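Local atomic coordinates of protein-glutamine gamma-glutamyltransferase (Pseudomonas aeruginosa PAO1, PDB entry 6G49), a protein that displays transglutaminase activity in vitro through its periplasmic domain, joining protein glutamine and lysine side chains, and is critical for the viability of the bacterium. Residues 77-82 / 174-179; 107-112 / 154-159; 129-134 / 150-155. All coordinates share one frame; numbering follows the deposited sequence.

Interaction 1: residues 77-82 / 174-179; sequences TMERFD and WRNLQL
A classic beta bulge in strand 72-81, where Glu79 and Arg80 both face Ala87, is the element that meets the chain leaving helix 170-175, with Glu79 against Arg175 and Asn176. The carboxylate of Glu79 is shared between the two. Asn176 ND2 donates to Glu79 OE2 at 2.9 Å and nearly straight (171°), within its own amide plane but reaching the oxygen on the anti side, tilted out of the carboxylate plane. Arg175 makes a looser salt bridge: NH1 lies 3.2 Å from Glu79 OE1, above the carboxylate plane, the two flat groups being 83° apart. Water 1 donates to Glu79 OE2, while Gln91 and Arg262 also hold the carboxylate and Pro90 O takes Arg175 NH1; so many donors would be expected to favour the ionised form of Glu79. Further along, Gln178, its chain bent at chi2 (-90°), accepts from Phe81 N through OE1 (2.9 Å), on a lone pair, and donates from NE2 to Phe81 O (2.8 Å). Leu179 CD2 touches Phe81 CD2 at 4.2 Å. One side-chain amide thus grips both the N-H and the C=O of a single residue, much as a neighbouring strand would, here beside a classic bulge.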
loop_
_atom_site.group_PDB
_atom_site.type_symbol
_atom_site.label_atom_id
_atom_site.label_comp_id
_atom_site.label_asym_id
_atom_site.label_seq_id
_atom_site.Cartn_x
_atom_site.Cartn_y
_atom_site.Cartn_z
ATOM N N THR A 77 -0.119 -4.760 5.272
ATOM C CA THR A 77 -1.302 -3.905 5.291
ATOM C C THR A 77 -1.508 -3.383 6.691
ATOM O O THR A 77 -1.110 -4.011 7.689
ATOM C CB THR A 77 -2.620 -4.540 4.810
ATOM O OG1 THR A 77 -3.207 -5.332 5.860
ATOM C CG2 THR A 77 -2.455 -5.330 3.534
ATOM N N MET A 78 -2.139 -2.204 6.736
ATOM C CA MET A 78 -2.514 -1.546 7.978
ATOM C C MET A 78 -4.032 -1.351 7.953
ATOM O O MET A 78 -4.547 -0.593 7.144
ATOM C CB MET A 78 -1.760 -0.224 8.081
ATOM C CG MET A 78 -0.240 -0.460 8.167
ATOM S SD MET A 78 0.646 1.104 8.382
ATOM C CE MET A 78 2.308 0.491 8.163
ATOM N N GLU A 79 -4.708 -2.078 8.846
ATOM C CA GLU A 79 -6.155 -2.151 8.880
ATOM C C GLU A 79 -6.775 -1.381 10.029
ATOM O O GLU A 79 -8.027 -1.333 10.084
ATOM C CB GLU A 79 -6.576 -3.623 8.934
ATOM C CG GLU A 79 -6.337 -4.362 7.631
ATOM C CD GLU A 79 -6.434 -5.876 7.737
ATOM O OE1 GLU A 79 -5.704 -6.415 8.549
ATOM O OE2 GLU A 79 -7.242 -6.450 6.976
ATOM N N ARG A 80 -6.006 -0.867 10.959
ATOM C CA ARG A 80 -6.538 -0.179 12.143
ATOM C C ARG A 80 -6.197 1.303 12.018
ATOM O O ARG A 80 -5.064 1.638 11.746
ATOM C CB ARG A 80 -5.860 -0.681 13.413
ATOM C CG ARG A 80 -6.219 -2.131 13.667
ATOM C CD ARG A 80 -5.550 -2.596 14.925
ATOM N NE ARG A 80 -6.169 -3.817 15.370
ATOM C CZ ARG A 80 -5.607 -4.656 16.235
ATOM N NH1 ARG A 80 -4.392 -4.398 16.692
ATOM N NH2 ARG A 80 -6.268 -5.743 16.613
ATOM N N PHE A 81 -7.197 2.158 12.154
ATOM C CA PHE A 81 -6.957 3.590 12.172
ATOM C C PHE A 81 -7.462 4.182 13.473
ATOM O O PHE A 81 -8.661 4.054 13.747
ATOM C CB PHE A 81 -7.669 4.283 11.021
ATOM C CG PHE A 81 -7.403 5.762 10.973
ATOM C CD1 PHE A 81 -6.102 6.231 10.842
ATOM C CD2 PHE A 81 -8.450 6.664 11.070
ATOM C CE1 PHE A 81 -5.840 7.594 10.837
ATOM C CE2 PHE A 81 -8.193 8.022 11.044
ATOM C CZ PHE A 81 -6.899 8.478 10.854
ATOM N N ASP A 82 -6.596 4.880 14.228
ATOM C CA ASP A 82 -6.968 5.369 15.592
ATOM C C ASP A 82 -7.235 6.862 15.606
ATOM O O ASP A 82 -7.403 7.416 16.670
ATOM C CB ASP A 82 -5.931 4.992 16.643
ATOM C CG ASP A 82 -4.614 5.726 16.515
ATOM O OD1 ASP A 82 -4.503 6.570 15.634
ATOM O OD2 ASP A 82 -3.744 5.439 17.328
ATOM N N TRP A 174 -15.647 -6.568 8.561
ATOM C CA TRP A 174 -15.915 -5.723 9.673
ATOM C C TRP A 174 -14.685 -4.889 10.032
ATOM O O TRP A 174 -14.765 -3.667 10.299
ATOM C CB TRP A 174 -16.393 -6.533 10.884
ATOM C CG TRP A 174 -17.093 -5.740 11.930
ATOM C CD1 TRP A 174 -16.651 -5.227 13.109
ATOM C CD2 TRP A 174 -18.467 -5.335 11.817
ATOM N NE1 TRP A 174 -17.669 -4.525 13.721
ATOM C CE2 TRP A 174 -18.764 -4.541 12.937
ATOM C CE3 TRP A 174 -19.447 -5.595 10.860
ATOM C CZ2 TRP A 174 -20.069 -4.065 13.174
ATOM C CZ3 TRP A 174 -20.720 -5.111 11.085
ATOM C CH2 TRP A 174 -20.998 -4.351 12.220
ATOM N N ARG A 175 -13.536 -5.551 10.104
ATOM C CA ARG A 175 -12.275 -4.916 10.483
ATOM C C ARG A 175 -11.962 -3.763 9.511
ATOM O O ARG A 175 -11.463 -2.731 9.954
ATOM C CB ARG A 175 -11.167 -5.966 10.426
ATOM C CG ARG A 175 -9.763 -5.396 10.484
ATOM C CD ARG A 175 -8.771 -6.533 10.304
ATOM N NE ARG A 175 -8.662 -7.330 11.494
ATOM C CZ ARG A 175 -7.694 -8.229 11.710
ATOM N NH1 ARG A 175 -6.819 -8.455 10.736
ATOM N NH2 ARG A 175 -7.563 -8.796 12.921
ATOM N N ASN A 176 -12.295 -3.967 8.225
ATOM C CA ASN A 176 -11.938 -3.013 7.199
ATOM C C ASN A 176 -13.009 -1.956 6.970
ATOM O O ASN A 176 -12.955 -1.232 5.970
ATOM C CB ASN A 176 -11.477 -3.744 5.940
ATOM C CG ASN A 176 -10.090 -4.271 6.147
ATOM O OD1 ASN A 176 -9.160 -3.489 6.254
ATOM N ND2 ASN A 176 -9.956 -5.574 6.365
ATOM N N LEU A 177 -13.995 -1.887 7.895
ATOM C CA LEU A 177 -14.919 -0.769 7.965
ATOM C C LEU A 177 -14.729 0.048 9.241
ATOM O O LEU A 177 -15.536 0.978 9.470
ATOM C CB LEU A 177 -16.331 -1.347 7.818
ATOM C CG LEU A 177 -16.684 -1.795 6.412
ATOM C CD1 LEU A 177 -17.919 -2.687 6.425
ATOM C CD2 LEU A 177 -16.856 -0.675 5.386
ATOM N N GLN A 178 -13.711 -0.261 10.029
ATOM C CA GLN A 178 -13.423 0.354 11.307
ATOM C C GLN A 178 -12.989 1.805 11.146
ATOM O O GLN A 178 -12.077 2.084 10.368
ATOM C CB GLN A 178 -12.314 -0.381 12.049
ATOM C CG GLN A 178 -11.880 0.203 13.374
ATOM C CD GLN A 178 -10.758 1.216 13.223
ATOM O OE1 GLN A 178 -9.826 0.969 12.430
ATOM N NE2 GLN A 178 -10.834 2.337 13.976
ATOM N N LEU A 179 -13.601 2.716 11.891
ATOM C CA LEU A 179 -13.110 4.088 12.077
ATOM C C LEU A 179 -13.360 4.495 13.515
ATOM O O LEU A 179 -14.314 3.996 14.138
ATOM C CB LEU A 179 -13.815 5.097 11.178
ATOM C CG LEU A 179 -13.503 4.972 9.702
ATOM C CD1 LEU A 179 -14.359 5.891 8.865
ATOM C CD2 LEU A 179 -12.045 5.212 9.415
HETATM O O HOH W 1 -7.076 -9.068 7.506
#

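Interaction 2: residues 107-112 / 154-159; sequences LRYDVI and YRVSSW
Tyr109 and Tyr154 each lay a ring face against a valine of the opposite strand, in a stretch of antiparallel sheet. Val156 CB stands 3.9 Å from the centroid of the Tyr109 ring, 22° off its normal, and Val111 CB stands 3.8 Å from that of Tyr154; both are CH-pi contacts, offset toward the ring rim. Each tyrosine holds CG between its backbone N and carbonyl carbon (chi1 52° and 58°), which swings the ring over the valine that pairs with it. Beyond the ring, Tyr109 OH donates to Ser158 OG at 2.7 Å, the serine oxygen lying near the ring plane at its edge; Leu124 N and O engage these same two hydroxyls. On the other face, Asp110 and Arg155 run side by side. Asp110 OD1 sits over the centre of one guanidinium face and OD2 is 3.2 Å from Arg155 NH1, well out of plane, so this weak salt bridge rests on charge without a directed N-H. Six backbone bonds fix the register, from Leu107 N to Ser158 O (2.8 Å) through Tyr154 N to Val111 O (2.9 Å). Strand 55-61 pairs with the far side of 107-113, strand 127-129 borders 152-158, and strand 120-124 packs on the face bearing the tyrosines.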
loop_
_atom_site.group_PDB
_atom_site.type_symbol
_atom_site.label_atom_id
_atom_site.label_comp_id
_atom_site.label_asym_id
_atom_site.label_seq_id
_atom_site.Cartn_x
_atom_site.Cartn_y
_atom_site.Cartn_z
ATOM N N LEU A 107 5.066 -13.979 -12.513
ATOM C CA LEU A 107 6.347 -13.253 -12.593
ATOM C C LEU A 107 7.277 -13.929 -11.586
ATOM O O LEU A 107 6.934 -14.148 -10.442
ATOM C CB LEU A 107 6.206 -11.774 -12.223
ATOM C CG LEU A 107 5.269 -10.923 -13.065
ATOM C CD1 LEU A 107 5.254 -9.480 -12.576
ATOM C CD2 LEU A 107 5.669 -10.968 -14.523
ATOM N N ARG A 108 8.472 -14.289 -12.037
ATOM C CA ARG A 108 9.446 -15.015 -11.239
ATOM C C ARG A 108 10.702 -14.164 -11.073
ATOM O O ARG A 108 11.227 -13.536 -12.014
ATOM C CB ARG A 108 9.827 -16.346 -11.898
ATOM C CG ARG A 108 8.677 -17.338 -11.974
ATOM C CD ARG A 108 9.188 -18.711 -12.437
ATOM N NE ARG A 108 8.202 -19.780 -12.279
ATOM C CZ ARG A 108 7.621 -20.439 -13.284
ATOM N NH1 ARG A 108 7.991 -20.210 -14.534
ATOM N NH2 ARG A 108 6.671 -21.326 -13.034
ATOM N N TYR A 109 11.156 -14.056 -9.819
ATOM C CA TYR A 109 12.252 -13.207 -9.528
ATOM C C TYR A 109 12.912 -13.627 -8.217
ATOM O O TYR A 109 12.300 -14.266 -7.391
ATOM C CB TYR A 109 11.858 -11.714 -9.524
ATOM C CG TYR A 109 10.654 -11.380 -8.647
ATOM C CD1 TYR A 109 9.370 -11.566 -9.114
ATOM C CD2 TYR A 109 10.801 -10.925 -7.324
ATOM C CE1 TYR A 109 8.258 -11.308 -8.315
ATOM C CE2 TYR A 109 9.692 -10.605 -6.544
ATOM C CZ TYR A 109 8.418 -10.821 -7.032
ATOM O OH TYR A 109 7.309 -10.521 -6.266
ATOM N N ASP A 110 14.164 -13.204 -8.035
ATOM C CA ASP A 110 14.864 -13.438 -6.818
ATOM C C ASP A 110 15.108 -12.092 -6.109
ATOM O O ASP A 110 15.302 -11.067 -6.750
ATOM C CB ASP A 110 16.207 -14.075 -7.109
ATOM C CG ASP A 110 16.083 -15.444 -7.753
ATOM O OD1 ASP A 110 15.018 -16.099 -7.540
ATOM O OD2 ASP A 110 17.090 -15.820 -8.383
ATOM N N VAL A 111 15.120 -12.149 -4.774
ATOM C CA VAL A 111 15.306 -10.957 -3.939
ATOM C C VAL A 111 16.455 -11.211 -2.973
ATOM O O VAL A 111 16.555 -12.303 -2.448
ATOM C CB VAL A 111 14.050 -10.631 -3.127
ATOM C CG1 VAL A 111 14.266 -9.365 -2.282
ATOM C CG2 VAL A 111 12.866 -10.506 -4.078
ATOM N N ILE A 112 17.289 -10.220 -2.774
ATOM C CA ILE A 112 18.199 -10.153 -1.587
ATOM C C ILE A 112 17.784 -8.914 -0.780
ATOM O O ILE A 112 17.889 -7.807 -1.275
ATOM C CB ILE A 112 19.697 -10.183 -1.937
ATOM C CG1 ILE A 112 20.533 -10.228 -0.653
ATOM C CG2 ILE A 112 20.153 -9.041 -2.845
ATOM C CD1 ILE A 112 22.019 -10.456 -0.892
ATOM N N TYR A 154 15.848 -14.865 -1.288
ATOM C CA TYR A 154 14.678 -15.676 -1.449
ATOM C C TYR A 154 14.155 -15.565 -2.866
ATOM O O TYR A 154 14.444 -14.610 -3.586
ATOM C CB TYR A 154 13.575 -15.347 -0.427
ATOM C CG TYR A 154 13.056 -13.934 -0.408
ATOM C CD1 TYR A 154 13.668 -12.984 0.366
ATOM C CD2 TYR A 154 11.872 -13.584 -1.055
ATOM C CE1 TYR A 154 13.202 -11.675 0.385
ATOM C CE2 TYR A 154 11.371 -12.289 -1.001
ATOM C CZ TYR A 154 12.013 -11.333 -0.241
ATOM O OH TYR A 154 11.589 -10.026 -0.158
ATOM N N ARG A 155 13.441 -16.609 -3.265
ATOM C CA ARG A 155 12.880 -16.749 -4.598
ATOM C C ARG A 155 11.384 -16.561 -4.524
ATOM O O ARG A 155 10.752 -17.039 -3.614
ATOM C CB ARG A 155 13.255 -18.112 -5.178
ATOM C CG ARG A 155 14.735 -18.427 -5.036
ATOM C CD ARG A 155 15.121 -19.678 -5.803
ATOM N NE ARG A 155 14.545 -19.641 -7.133
ATOM C CZ ARG A 155 15.210 -19.309 -8.231
ATOM N NH1 ARG A 155 16.501 -19.006 -8.172
ATOM N NH2 ARG A 155 14.582 -19.293 -9.396
ATOM N N VAL A 156 10.838 -15.863 -5.506
ATOM C CA VAL A 156 9.419 -15.474 -5.514
ATOM C C VAL A 156 8.779 -15.817 -6.865
ATOM O O VAL A 156 9.398 -15.579 -7.900
ATOM C CB VAL A 156 9.256 -13.973 -5.241
ATOM C CG1 VAL A 156 7.785 -13.588 -5.103
ATOM C CG2 VAL A 156 10.081 -13.534 -4.014
ATOM N N SER A 157 7.486 -16.168 -6.798
ATOM C CA SER A 157 6.554 -16.145 -7.886
ATOM C C SER A 157 5.366 -15.268 -7.473
ATOM O O SER A 157 4.811 -15.494 -6.406
ATOM C CB SER A 157 6.039 -17.538 -8.212
ATOM O OG SER A 157 7.066 -18.317 -8.820
ATOM N N SER A 158 4.997 -14.338 -8.339
ATOM C CA SER A 158 3.826 -13.454 -8.081
ATOM C C SER A 158 2.835 -13.560 -9.247
ATOM O O SER A 158 3.220 -13.577 -10.409
ATOM C CB SER A 158 4.308 -12.044 -7.928
ATOM O OG SER A 158 5.056 -11.869 -6.733
ATOM N N TRP A 159 1.551 -13.405 -8.897
ATOM C CA TRP A 159 0.438 -13.330 -9.829
ATOM C C TRP A 159 -0.293 -12.012 -9.630
ATOM O O TRP A 159 -1.205 -11.934 -8.794
ATOM C CB TRP A 159 -0.519 -14.484 -9.543
ATOM C CG TRP A 159 -0.016 -15.806 -10.037
ATOM C CD1 TRP A 159 -0.337 -16.407 -11.228
ATOM C CD2 TRP A 159 0.906 -16.684 -9.369
ATOM N NE1 TRP A 159 0.364 -17.577 -11.362
ATOM C CE2 TRP A 159 1.094 -17.804 -10.222
ATOM C CE3 TRP A 159 1.543 -16.688 -8.122
ATOM C CZ2 TRP A 159 1.928 -18.864 -9.869
ATOM C CZ3 TRP A 159 2.381 -17.739 -7.783
ATOM C CH2 TRP A 159 2.587 -18.797 -8.663
#

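Interaction 3: residues 129-134 / 150-155; sequences TDQTDT and QRLFYR. With PO4 (phosphate ion), chain G; PO4 (phosphate ion), chain F.
Thr129 and Asp130 meet Arg155 where an ST turn, closed by Gln131 N donating to Thr129 OG1 at 3.0 Å, ends edge strand 127-129. The tight part is a pair of bonds around Arg155. Its backbone N gives Asp130 OD1 a straight bond of 3.0 Å (170°), coming from above the carboxylate plane, and its carbonyl O accepts from Asp130 N at 3.2 Å. The carboxylate thus appears to stand in for a backbone carbonyl as the strand pairing ends; chi1 of 68° folds Asp130 CG back between its own N and carbonyl carbon, bringing OD1 to that N-H. Thr129 CA adds a CA-H...O contact to Arg155 O. Alongside, Gln131 CG packs 3.5 Å from Tyr154 CB, the two side chains crossing at about a right angle, while Tyr154 OH bonds to Phe122 O.

Away from this, the chains diverge. The type I beta turn from Gln131 to Thr134 leads off, and the exposed Gln150 and Arg151 meet phosphate ions, probably from the crystallisation liquor, instead of the turn. Gln150 N makes a weak bond to O2 of the chain F phosphate, and Gln150 NE2 lies 3.0 Å from its O3. Arg151 sends NE to O3 of the chain G phosphate, 2.6 Å away at the edge of its guanidinium.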
loop_
_atom_site.group_PDB
_atom_site.type_symbol
_atom_site.label_atom_id
_atom_site.label_comp_id
_atom_site.label_asym_id
_atom_site.label_seq_id
_atom_site.Cartn_x
_atom_site.Cartn_y
_atom_site.Cartn_z
ATOM N N THR A 129 6.715 -17.823 -2.046
ATOM C CA THR A 129 8.173 -17.848 -1.962
ATOM C C THR A 129 8.598 -19.285 -1.685
ATOM O O THR A 129 7.775 -20.143 -1.356
ATOM C CB THR A 129 8.775 -16.941 -0.873
ATOM O OG1 THR A 129 8.670 -17.581 0.398
ATOM C CG2 THR A 129 8.101 -15.579 -0.846
ATOM N N ASP A 130 9.904 -19.489 -1.776
ATOM C CA ASP A 130 10.513 -20.760 -1.401
ATOM C C ASP A 130 10.939 -20.812 0.073
ATOM O O ASP A 130 11.708 -21.711 0.478
ATOM C CB ASP A 130 11.732 -21.009 -2.297
ATOM C CG ASP A 130 12.905 -20.062 -2.059
ATOM O OD1 ASP A 130 12.738 -18.915 -1.540
ATOM O OD2 ASP A 130 14.042 -20.445 -2.399
ATOM N N GLN A 131 10.547 -19.834 0.885
ATOM C CA GLN A 131 10.939 -19.747 2.270
ATOM C C GLN A 131 9.918 -20.520 3.104
ATOM O O GLN A 131 8.750 -20.119 3.166
ATOM C CB GLN A 131 11.058 -18.294 2.716
ATOM C CG GLN A 131 12.089 -17.496 1.942
ATOM C CD GLN A 131 13.476 -18.077 2.024
ATOM O OE1 GLN A 131 13.993 -18.628 1.024
ATOM N NE2 GLN A 131 14.078 -17.955 3.194
ATOM N N THR A 132 10.364 -21.602 3.794
ATOM C CA THR A 132 9.419 -22.491 4.510
ATOM C C THR A 132 9.024 -21.875 5.863
ATOM O O THR A 132 8.033 -22.300 6.467
ATOM C CB THR A 132 9.982 -23.921 4.618
ATOM O OG1 THR A 132 11.119 -23.848 5.460
ATOM C CG2 THR A 132 10.410 -24.483 3.287
ATOM N N ASP A 133 9.674 -20.786 6.267
ATOM C CA ASP A 133 9.381 -20.127 7.527
ATOM C C ASP A 133 8.520 -18.876 7.277
ATOM O O ASP A 133 8.349 -18.067 8.175
ATOM C CB ASP A 133 10.656 -19.740 8.268
ATOM C CG ASP A 133 11.559 -18.811 7.500
ATOM O OD1 ASP A 133 11.200 -18.470 6.351
ATOM O OD2 ASP A 133 12.570 -18.390 8.058
ATOM N N THR A 134 8.014 -18.736 6.056
ATOM C CA THR A 134 7.255 -17.505 5.640
ATOM C C THR A 134 5.919 -17.936 5.068
ATOM O O THR A 134 5.852 -18.818 4.257
ATOM C CB THR A 134 8.067 -16.676 4.638
ATOM O OG1 THR A 134 9.309 -16.296 5.206
ATOM C CG2 THR A 134 7.360 -15.397 4.202
ATOM N N GLN A 150 19.431 -10.506 9.276
ATOM C CA GLN A 150 20.592 -10.648 8.437
ATOM C C GLN A 150 20.128 -10.560 6.974
ATOM O O GLN A 150 18.992 -10.843 6.683
ATOM C CB GLN A 150 21.227 -12.002 8.699
ATOM C CG GLN A 150 22.028 -12.029 9.986
ATOM C CD GLN A 150 22.353 -13.471 10.275
ATOM O OE1 GLN A 150 23.008 -14.149 9.477
ATOM N NE2 GLN A 150 21.819 -13.959 11.383
ATOM N N ARG A 151 21.074 -10.300 6.080
ATOM C CA ARG A 151 20.737 -10.385 4.642
ATOM C C ARG A 151 20.066 -11.718 4.352
ATOM O O ARG A 151 20.465 -12.769 4.850
ATOM C CB ARG A 151 21.979 -10.179 3.776
ATOM C CG ARG A 151 22.560 -8.786 3.817
ATOM C CD ARG A 151 23.947 -8.779 3.173
ATOM N NE ARG A 151 24.854 -7.865 3.831
ATOM C CZ ARG A 151 25.676 -8.210 4.813
ATOM N NH1 ARG A 151 25.921 -9.487 5.092
ATOM N NH2 ARG A 151 26.243 -7.258 5.511
ATOM N N LEU A 152 19.064 -11.707 3.452
ATOM C CA LEU A 152 18.285 -12.827 3.151
ATOM C C LEU A 152 18.026 -12.909 1.644
ATOM O O LEU A 152 17.463 -11.989 1.044
ATOM C CB LEU A 152 16.946 -12.751 3.896
ATOM C CG LEU A 152 15.993 -13.905 3.640
ATOM C CD1 LEU A 152 16.548 -15.210 4.203
ATOM C CD2 LEU A 152 14.619 -13.608 4.250
ATOM N N PHE A 153 18.401 -14.055 1.042
ATOM C CA PHE A 153 18.044 -14.333 -0.369
ATOM C C PHE A 153 16.779 -15.185 -0.386
ATOM O O PHE A 153 16.614 -16.159 0.368
ATOM C CB PHE A 153 19.211 -15.103 -1.014
ATOM C CG PHE A 153 18.971 -15.454 -2.449
ATOM C CD1 PHE A 153 18.248 -16.576 -2.766
ATOM C CD2 PHE A 153 19.556 -14.712 -3.441
ATOM C CE1 PHE A 153 18.046 -16.913 -4.082
ATOM C CE2 PHE A 153 19.399 -15.094 -4.767
ATOM C CZ PHE A 153 18.577 -16.141 -5.058
ATOM N N TYR A 154 15.848 -14.865 -1.288
ATOM C CA TYR A 154 14.678 -15.676 -1.449
ATOM C C TYR A 154 14.155 -15.565 -2.866
ATOM O O TYR A 154 14.444 -14.610 -3.586
ATOM C CB TYR A 154 13.575 -15.347 -0.427
ATOM C CG TYR A 154 13.056 -13.934 -0.408
ATOM C CD1 TYR A 154 13.668 -12.984 0.366
ATOM C CD2 TYR A 154 11.872 -13.584 -1.055
ATOM C CE1 TYR A 154 13.202 -11.675 0.385
ATOM C CE2 TYR A 154 11.371 -12.289 -1.001
ATOM C CZ TYR A 154 12.013 -11.333 -0.241
ATOM O OH TYR A 154 11.589 -10.026 -0.158
ATOM N N ARG A 155 13.441 -16.609 -3.265
ATOM C CA ARG A 155 12.880 -16.749 -4.598
ATOM C C ARG A 155 11.384 -16.561 -4.524
ATOM O O ARG A 155 10.752 -17.039 -3.614
ATOM C CB ARG A 155 13.255 -18.112 -5.178
ATOM C CG ARG A 155 14.735 -18.427 -5.036
ATOM C CD ARG A 155 15.121 -19.678 -5.803
ATOM N NE ARG A 155 14.545 -19.641 -7.133
ATOM C CZ ARG A 155 15.210 -19.309 -8.231
ATOM N NH1 ARG A 155 16.501 -19.006 -8.172
ATOM N NH2 ARG A 155 14.582 -19.293 -9.396
HETATM P P PO4 G . 25.493 -5.355 1.147
HETATM O O1 PO4 G . 24.386 -4.754 0.323
HETATM O O2 PO4 G . 26.594 -4.306 1.215
HETATM O O3 PO4 G . 25.045 -5.629 2.592
HETATM O O4 PO4 G . 26.017 -6.588 0.388
HETATM P P PO4 F . 17.407 -14.251 11.044
HETATM O O1 PO4 F . 16.396 -14.347 12.182
HETATM O O2 PO4 F . 17.231 -13.017 10.170
HETATM O O3 PO4 F . 18.823 -14.057 11.558
HETATM O O4 PO4 F . 17.271 -15.594 10.321
#

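Overall arrangement
Interactions 2 and 3 share Tyr154 and Arg155 and touch directly, their centres 10 Å apart, because both use strand 152-158 of the six-stranded sheet: interaction 2 pairs it with 107-113 inside the sheet, interaction 3 with the end of outermost strand 127-129. Regular backbone pairing and buried tyrosine-valine packing accordingly give way to a turn, a carboxylate apparently standing in for a carbonyl, and phosphates at the surface. Interaction 1, partly buried like interaction 2, lies 29 Å from each by centres and joins a strand of the other sheet to the end of helix 170-175. Its side-chain amides, a carboxylate and a guanidinium do the joining, and its chain loop encloses both other contacts.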